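Local atomic coordinates of short chain dehydrogenase (Salmonella typhi, PDB entry 3G1T), a protein that probably catalyses an NAD(P)-dependent oxidation or reduction of a substrate not yet identified, using a Rossmann-type fold. Residues Y5-Q13 with P225-D234; L190-T200 with S235-Q246. One frame throughout, in Å; residues are numbered along the deposited sequence. Where two conformers were deposited one is given.

Interaction 1. Residues Y5-Q13 with P225-D234; sequences YQPKQDLLQ and PLYLWLMGDD. With MG (magnesium ion), chain B.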
# COMPACT_ATOMS: atom_id res chain seq x y z
N TYR A 5 23.78 18.45 10.50
CA TYR A 5 23.07 19.65 9.92
C TYR A 5 22.72 20.68 10.96
O TYR A 5 21.78 20.46 11.77
CB TYR A 5 21.76 19.24 9.19
CG TYR A 5 21.06 20.33 8.42
CD1 TYR A 5 21.73 21.05 7.41
CD2 TYR A 5 19.68 20.64 8.64
CE1 TYR A 5 21.04 22.05 6.66
CE2 TYR A 5 19.02 21.63 7.87
CZ TYR A 5 19.72 22.34 6.90
OH TYR A 5 19.13 23.34 6.14
N GLN A 6 23.34 21.85 10.81
CA GLN A 6 23.16 22.98 11.73
C GLN A 6 22.89 24.28 10.96
O GLN A 6 23.78 25.11 10.84
CB GLN A 6 24.44 23.19 12.57
CG GLN A 6 25.34 21.96 12.66
CD GLN A 6 26.23 22.02 13.88
OE1 GLN A 6 27.24 22.74 13.91
NE2 GLN A 6 25.84 21.28 14.92
N PRO A 7 21.65 24.45 10.46
CA PRO A 7 21.25 25.62 9.69
C PRO A 7 21.09 26.86 10.56
O PRO A 7 20.92 26.76 11.80
CB PRO A 7 19.88 25.23 9.18
CG PRO A 7 19.32 24.34 10.17
CD PRO A 7 20.51 23.54 10.68
N LYS A 8 21.15 28.01 9.92
CA LYS A 8 20.75 29.27 10.53
C LYS A 8 19.32 29.26 11.13
O LYS A 8 18.41 28.56 10.65
CB LYS A 8 20.90 30.37 9.46
CG LYS A 8 22.38 30.61 9.09
CD LYS A 8 22.54 31.99 8.57
CE LYS A 8 23.36 32.02 7.36
NZ LYS A 8 24.72 31.80 7.74
N GLN A 9 19.14 30.10 12.15
CA GLN A 9 17.92 30.15 12.91
C GLN A 9 16.76 30.65 12.12
O GLN A 9 15.63 30.44 12.52
CB GLN A 9 18.17 30.98 14.25
CG GLN A 9 17.20 30.61 15.37
CD GLN A 9 17.33 29.19 15.83
OE1 GLN A 9 18.42 28.72 16.06
NE2 GLN A 9 16.19 28.48 15.91
N ASP A 10 17.03 31.29 10.95
CA ASP A 10 15.96 31.78 10.11
C ASP A 10 15.84 30.97 8.83
O ASP A 10 15.23 31.43 7.84
CB ASP A 10 16.11 33.28 9.83
CG ASP A 10 17.37 33.63 9.14
OD1 ASP A 10 18.26 32.77 9.05
OD2 ASP A 10 17.44 34.78 8.68
N LEU A 11 16.33 29.72 8.86
CA LEU A 11 16.07 28.81 7.69
C LEU A 11 14.65 28.86 7.12
O LEU A 11 14.50 28.91 5.88
CB LEU A 11 16.41 27.36 8.07
CG LEU A 11 16.35 26.27 6.97
CD1 LEU A 11 17.54 26.47 5.99
CD2 LEU A 11 16.30 24.90 7.58
N LEU A 12 13.63 28.80 8.01
CA LEU A 12 12.23 28.65 7.55
C LEU A 12 11.43 29.97 7.63
O LEU A 12 10.20 30.00 7.57
CB LEU A 12 11.59 27.48 8.38
CG LEU A 12 12.31 26.14 8.14
CD1 LEU A 12 11.46 25.06 8.99
CD2 LEU A 12 12.45 25.74 6.61
N GLN A 13 12.15 31.08 7.75
CA GLN A 13 11.47 32.35 8.03
C GLN A 13 10.42 32.63 6.99
O GLN A 13 10.68 32.62 5.75
CB GLN A 13 12.50 33.49 8.03
CG GLN A 13 11.89 34.81 8.50
CD GLN A 13 11.34 34.75 9.95
OE1 GLN A 13 12.01 34.28 10.93
NE2 GLN A 13 10.12 35.20 10.09
N PRO A 225 17.08 17.32 12.84
CA PRO A 225 17.87 17.92 11.73
C PRO A 225 17.32 17.51 10.35
O PRO A 225 17.20 18.36 9.45
CB PRO A 225 19.30 17.39 11.95
CG PRO A 225 19.38 17.29 13.49
CD PRO A 225 17.96 16.86 13.96
N LEU A 226 16.94 16.24 10.20
CA LEU A 226 16.41 15.82 8.94
C LEU A 226 15.08 16.50 8.61
O LEU A 226 14.89 16.87 7.44
CB LEU A 226 16.29 14.27 8.92
CG LEU A 226 15.68 13.70 7.65
CD1 LEU A 226 16.71 13.89 6.51
CD2 LEU A 226 15.43 12.17 7.79
N TYR A 227 14.17 16.63 9.60
CA TYR A 227 12.91 17.34 9.45
C TYR A 227 13.04 18.77 9.03
O TYR A 227 12.25 19.22 8.20
CB TYR A 227 12.10 17.23 10.77
CG TYR A 227 11.51 15.82 10.96
CD1 TYR A 227 10.17 15.60 10.71
CD2 TYR A 227 12.32 14.72 11.39
CE1 TYR A 227 9.58 14.34 10.84
CE2 TYR A 227 11.71 13.44 11.58
CZ TYR A 227 10.37 13.29 11.30
OH TYR A 227 9.74 12.10 11.44
N LEU A 228 14.02 19.47 9.61
CA LEU A 228 14.39 20.83 9.21
C LEU A 228 14.98 20.83 7.78
O LEU A 228 14.53 21.68 6.95
CB LEU A 228 15.51 21.39 10.15
CG LEU A 228 14.85 21.92 11.40
CD1 LEU A 228 15.95 22.02 12.53
CD2 LEU A 228 14.05 23.28 11.10
N TRP A 229 15.92 19.92 7.50
CA TRP A 229 16.60 19.91 6.17
C TRP A 229 15.58 19.75 5.03
O TRP A 229 15.62 20.50 4.03
CB TRP A 229 17.59 18.76 6.17
CG TRP A 229 18.34 18.70 4.87
CD1 TRP A 229 19.36 19.54 4.45
CD2 TRP A 229 18.16 17.73 3.85
NE1 TRP A 229 19.82 19.13 3.20
CE2 TRP A 229 19.08 18.05 2.80
CE3 TRP A 229 17.30 16.63 3.72
CZ2 TRP A 229 19.19 17.26 1.64
CZ3 TRP A 229 17.38 15.86 2.56
CH2 TRP A 229 18.32 16.20 1.52
N LEU A 230 14.61 18.84 5.18
CA LEU A 230 13.61 18.68 4.09
C LEU A 230 12.68 19.85 3.87
O LEU A 230 12.10 19.95 2.79
CB LEU A 230 12.78 17.39 4.24
CG LEU A 230 13.53 16.11 3.84
CD1 LEU A 230 12.66 14.91 4.19
CD2 LEU A 230 13.88 16.01 2.32
N MET A 231 12.48 20.75 4.88
CA MET A 231 11.57 21.89 4.64
C MET A 231 12.32 23.13 4.10
O MET A 231 11.70 24.01 3.50
CB MET A 231 10.84 22.26 5.95
CG MET A 231 9.65 21.28 6.30
SD MET A 231 8.37 21.08 4.99
CE MET A 231 7.49 19.64 5.55
N GLY A 232 13.64 23.16 4.32
CA GLY A 232 14.57 24.29 3.94
C GLY A 232 15.12 24.14 2.54
O GLY A 232 15.13 23.05 1.90
N ASP A 233 15.69 25.25 2.07
CA ASP A 233 16.10 25.24 0.68
C ASP A 233 17.31 24.32 0.42
O ASP A 233 17.60 24.07 -0.77
CB ASP A 233 16.52 26.67 0.27
CG ASP A 233 15.33 27.57 0.04
OD1 ASP A 233 14.19 27.10 -0.07
OD2 ASP A 233 15.57 28.81 -0.02
N ASP A 234 18.02 23.82 1.46
CA ASP A 234 19.23 22.95 1.24
C ASP A 234 18.89 21.60 0.61
O ASP A 234 19.75 20.92 0.05
CB ASP A 234 20.00 22.76 2.53
CG ASP A 234 20.66 24.09 3.02
OD1 ASP A 234 21.12 24.88 2.16
OD2 ASP A 234 20.64 24.42 4.23
MG MG B . 14.40 30.49 0.17
O HOH W 1 15.25 27.87 3.32
O HOH W 2 12.96 29.35 -0.94
O HOH W 3 13.71 29.99 1.96
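Tyr5 lies against helix 224-231, where the indole of Trp229 turns its edge to the phenol face in a T-shaped stack, the phenol and the five-membered ring of the indole having centroids 4.9 Å apart and planes at 87°. Trp229 CD1 lies over one face, offset toward the rim, while Pro7 CD covers the opposite one, so the ring is sandwiched. With CG anti to the backbone N (chi1 -172°), the phenol carries its hydroxyl as far as Asp234. There Tyr5 OH gives a hydrogen bond of 2.7 Å to Asp234 OD2, on the anti side of a carboxylate that stands perpendicular to the ring. A tyrosine suits this place because its ring is apolar and its hydroxyl polar. Further on, Leu11 and Leu12 pack by van der Waals contact on side chains and backbone of the helix end: Leu11 CG rests 4.0 Å from Gly232 CA, where the missing side chain lets the leucine come close, and Leu12 CD1 meets Leu228 CD2 at 3.8 Å. A water bridges Leu11 O and Asp233 N, and Asp233 OD2 binds a magnesium ion at 2.0 Å. The contact packs the N-terminal segment, ahead of the first strand, against the last helix of a Rossmann fold.

Interaction 2. Residues L190-T200 with S235-Q246; sequences LRVNCINPGGT and SRRKTGMTFDAQ
Strand 190-196 and the short strand 242-244 pair in parallel at one edge of the Rossmann sheet, the latter being its outermost strand within the chain. Cys194 faces Thr242, Ile195 faces Phe243 and Asn196 faces Asp244, their backbones joined by alternating bonds such as Phe243 N to Cys194 O (2.9 Å) and the nearly straight Asn196 N to Phe243 O (2.8 Å, 179°). Before the regular pairing begins, side chains supplement the backbone bond from Gly240 N to Val192 O. Thr239 OG1 accepts from Val192 N at 2.8 Å, and the amide of Asn193 works at both ends: OD1 receives Met241 N at 2.9 Å, while ND2 gives a bond of 3.1 Å to Lys238 O, approached from above its carbonyl plane. Asparagine suits this post because one flat group both donates and accepts. Phe243 turns the edge of its ring to this amide, and its ring also meets Trp229 edge-to-face. Arg191 reaches along the turn at 235-238, its NE making a bent bond (137°) of 3.2 Å to Ser235 OG, whose other partner is Trp229 O; Arg236 CA lies over one guanidinium face, and NH2 bonds Ala146 O. Asn196 ND2 meets Asp244 OD2 at 3.1 Å from above the carboxylate, whose charge is paired with Arg158, while Asn196 OD1 accepts from Gly198 N in an Asx turn. The chemistry is thus chiefly polar: side-chain amide and hydroxyl groups prolong the pairing before strand 242-244, while backbone bonding continues it to Ala245.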
# COMPACT_ATOMS: atom_id res chain seq x y z
N LEU A 190 7.56 21.72 -6.74
CA LEU A 190 7.20 20.84 -5.57
C LEU A 190 8.05 19.62 -5.51
O LEU A 190 8.03 18.79 -6.44
CB LEU A 190 5.74 20.39 -5.70
CG LEU A 190 5.12 19.53 -4.56
CD1 LEU A 190 5.29 20.05 -3.01
CD2 LEU A 190 3.61 19.25 -4.97
N ARG A 191 8.78 19.43 -4.38
CA ARG A 191 9.48 18.20 -4.14
C ARG A 191 8.75 17.34 -3.10
O ARG A 191 7.95 17.86 -2.26
CB ARG A 191 10.89 18.47 -3.69
CG ARG A 191 10.99 19.21 -2.36
CD ARG A 191 12.43 19.66 -2.14
NE ARG A 191 12.66 20.38 -0.83
CZ ARG A 191 12.33 21.64 -0.59
NH1 ARG A 191 12.60 22.20 0.62
NH2 ARG A 191 11.74 22.37 -1.52
N VAL A 192 8.95 16.03 -3.24
CA VAL A 192 8.06 15.08 -2.41
C VAL A 192 8.94 13.98 -1.92
O VAL A 192 9.57 13.32 -2.74
CB VAL A 192 6.94 14.43 -3.31
CG1 VAL A 192 5.94 13.64 -2.46
CG2 VAL A 192 6.26 15.52 -4.18
N ASN A 193 8.92 13.66 -0.62
CA ASN A 193 9.90 12.67 -0.13
C ASN A 193 9.34 12.01 1.11
O ASN A 193 8.32 12.47 1.58
CB ASN A 193 11.16 13.39 0.32
CG ASN A 193 11.93 13.95 -0.85
OD1 ASN A 193 12.59 13.20 -1.58
ND2 ASN A 193 11.87 15.29 -1.03
N CYS A 194 9.94 10.90 1.51
CA CYS A 194 9.56 10.31 2.83
C CYS A 194 10.63 10.43 3.90
O CYS A 194 11.84 10.45 3.58
CB CYS A 194 9.31 8.82 2.65
SG CYS A 194 7.68 8.43 1.89
N ILE A 195 10.18 10.45 5.16
CA ILE A 195 11.10 10.30 6.34
C ILE A 195 10.72 9.06 7.18
O ILE A 195 9.53 8.86 7.52
CB ILE A 195 11.05 11.56 7.26
CG1 ILE A 195 11.69 12.75 6.57
CG2 ILE A 195 11.82 11.29 8.65
CD1 ILE A 195 12.00 13.94 7.51
N ASN A 196 11.74 8.24 7.47
CA ASN A 196 11.63 7.12 8.45
C ASN A 196 12.25 7.59 9.77
O ASN A 196 13.48 7.66 9.85
CB ASN A 196 12.36 5.89 7.92
CG ASN A 196 12.52 4.80 9.01
OD1 ASN A 196 11.72 4.74 9.94
ND2 ASN A 196 13.60 3.99 8.92
N PRO A 197 11.42 7.87 10.80
CA PRO A 197 12.07 8.42 11.99
C PRO A 197 13.01 7.42 12.66
O PRO A 197 13.87 7.84 13.41
CB PRO A 197 10.92 8.79 12.94
CG PRO A 197 9.75 8.12 12.46
CD PRO A 197 9.97 7.73 10.98
N GLY A 198 12.86 6.12 12.38
CA GLY A 198 13.65 5.08 13.12
C GLY A 198 13.03 4.98 14.50
O GLY A 198 12.05 5.68 14.85
N GLY A 199 13.60 4.08 15.29
CA GLY A 199 13.11 3.91 16.68
C GLY A 199 13.26 5.18 17.53
O GLY A 199 14.39 5.57 17.87
N THR A 200 12.14 5.79 17.92
CA THR A 200 12.19 7.09 18.61
C THR A 200 11.30 6.97 19.81
O THR A 200 10.33 6.18 19.80
CB THR A 200 11.69 8.23 17.65
OG1 THR A 200 12.47 8.19 16.45
CG2 THR A 200 11.76 9.62 18.26
N SER A 235 17.61 21.24 0.69
CA SER A 235 17.15 19.95 0.14
C SER A 235 16.42 20.14 -1.22
O SER A 235 15.80 19.20 -1.72
CB SER A 235 16.15 19.27 1.09
OG SER A 235 14.99 20.07 1.29
N ARG A 236 16.47 21.35 -1.76
CA ARG A 236 15.53 21.67 -2.86
C ARG A 236 15.77 20.81 -4.12
O ARG A 236 14.86 20.65 -4.95
CB ARG A 236 15.61 23.16 -3.27
CG ARG A 236 16.87 23.54 -3.95
CD ARG A 236 16.82 25.07 -4.29
NE ARG A 236 15.56 25.33 -5.00
CZ ARG A 236 14.83 26.43 -4.83
NH1 ARG A 236 15.26 27.45 -4.07
NH2 ARG A 236 13.70 26.55 -5.47
N ARG A 237 16.95 20.24 -4.29
CA ARG A 237 17.16 19.38 -5.48
C ARG A 237 16.76 17.89 -5.31
O ARG A 237 17.06 17.07 -6.23
CB ARG A 237 18.64 19.44 -5.87
CG ARG A 237 18.97 20.85 -6.46
CD ARG A 237 20.48 21.23 -6.60
NE ARG A 237 21.30 21.14 -5.37
CZ ARG A 237 21.30 21.95 -4.27
NH1 ARG A 237 20.46 23.01 -4.08
NH2 ARG A 237 22.18 21.66 -3.29
N LYS A 238 16.19 17.56 -4.13
CA LYS A 238 15.96 16.14 -3.76
C LYS A 238 14.46 15.89 -3.76
O LYS A 238 13.70 16.60 -3.11
CB LYS A 238 16.55 15.79 -2.34
CG LYS A 238 17.98 16.18 -2.18
CD LYS A 238 18.87 15.04 -2.51
CE LYS A 238 20.37 15.45 -2.52
NZ LYS A 238 21.08 15.64 -1.16
N THR A 239 14.06 14.88 -4.56
CA THR A 239 12.66 14.49 -4.62
C THR A 239 12.63 13.02 -4.96
O THR A 239 13.57 12.49 -5.52
CB THR A 239 11.85 15.32 -5.63
OG1 THR A 239 10.44 15.14 -5.47
CG2 THR A 239 12.27 14.99 -7.10
N GLY A 240 11.54 12.39 -4.59
CA GLY A 240 11.37 10.96 -4.81
C GLY A 240 12.14 10.04 -3.88
O GLY A 240 12.19 8.84 -4.16
N MET A 241 12.72 10.56 -2.81
CA MET A 241 13.65 9.78 -1.99
C MET A 241 13.03 9.45 -0.63
O MET A 241 12.12 10.13 -0.20
CB MET A 241 14.97 10.54 -1.75
CG MET A 241 15.76 10.79 -3.06
SD MET A 241 17.22 11.84 -2.97
CE MET A 241 18.31 10.96 -1.86
N THR A 242 13.58 8.44 0.03
CA THR A 242 13.11 8.11 1.38
C THR A 242 14.35 8.12 2.28
O THR A 242 15.36 7.50 1.97
CB THR A 242 12.27 6.76 1.34
OG1 THR A 242 11.83 6.50 2.73
CG2 THR A 242 13.07 5.60 0.78
N PHE A 243 14.29 8.94 3.34
CA PHE A 243 15.44 9.22 4.20
C PHE A 243 15.28 8.62 5.57
O PHE A 243 14.20 8.68 6.18
CB PHE A 243 15.64 10.72 4.40
CG PHE A 243 15.91 11.48 3.08
CD1 PHE A 243 17.22 11.57 2.58
CD2 PHE A 243 14.84 12.06 2.38
CE1 PHE A 243 17.48 12.32 1.36
CE2 PHE A 243 15.08 12.74 1.12
CZ PHE A 243 16.36 12.89 0.66
N ASP A 244 16.38 8.06 6.08
CA ASP A 244 16.42 7.60 7.49
C ASP A 244 16.97 8.66 8.43
O ASP A 244 18.07 9.18 8.22
CB ASP A 244 17.29 6.38 7.65
CG ASP A 244 16.65 5.10 7.09
OD1 ASP A 244 17.35 4.06 7.09
OD2 ASP A 244 15.49 5.10 6.68
N ALA A 245 16.15 9.06 9.38
CA ALA A 245 16.60 9.95 10.49
C ALA A 245 17.78 9.36 11.30
O ALA A 245 18.62 10.12 11.82
CB ALA A 245 15.42 10.30 11.38
N GLN A 246 17.83 8.04 11.41
CA GLN A 246 18.86 7.38 12.15
C GLN A 246 19.41 6.20 11.33
O GLN A 246 18.93 5.07 11.47
CB GLN A 246 18.29 6.88 13.50
CG GLN A 246 17.46 7.91 14.33
CD GLN A 246 16.83 7.24 15.53
OE1 GLN A 246 15.62 7.11 15.60
NE2 GLN A 246 17.65 6.72 16.42
O HOH W 4 8.86 16.16 -7.26
O HOH W 5 15.67 6.05 10.74

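In the fold
Interactions 1 and 2 share the C-terminal part of the chain: helix 224-231 packs on the sheet through Leu230 and Ile195, and the segment leaving it runs on to strand 242-244. They meet at the end of the helix, where Ser235, bound to Arg191, probably hydrogen-bonds Trp229 O, with Gly232 O also close. Trp229 has a role in each, stacking on Tyr5 in one and on Phe243 in the other. Both are partly buried. Interaction 1 lies about 16 Å from the chain centre and depends on aromatic and leucine packing with a single direct hydrogen bond. Interaction 2, larger (772 against 481 Å²) and nearer the centre (about 11 Å), depends on backbone pairing and hydrogen bonds of side-chain amides.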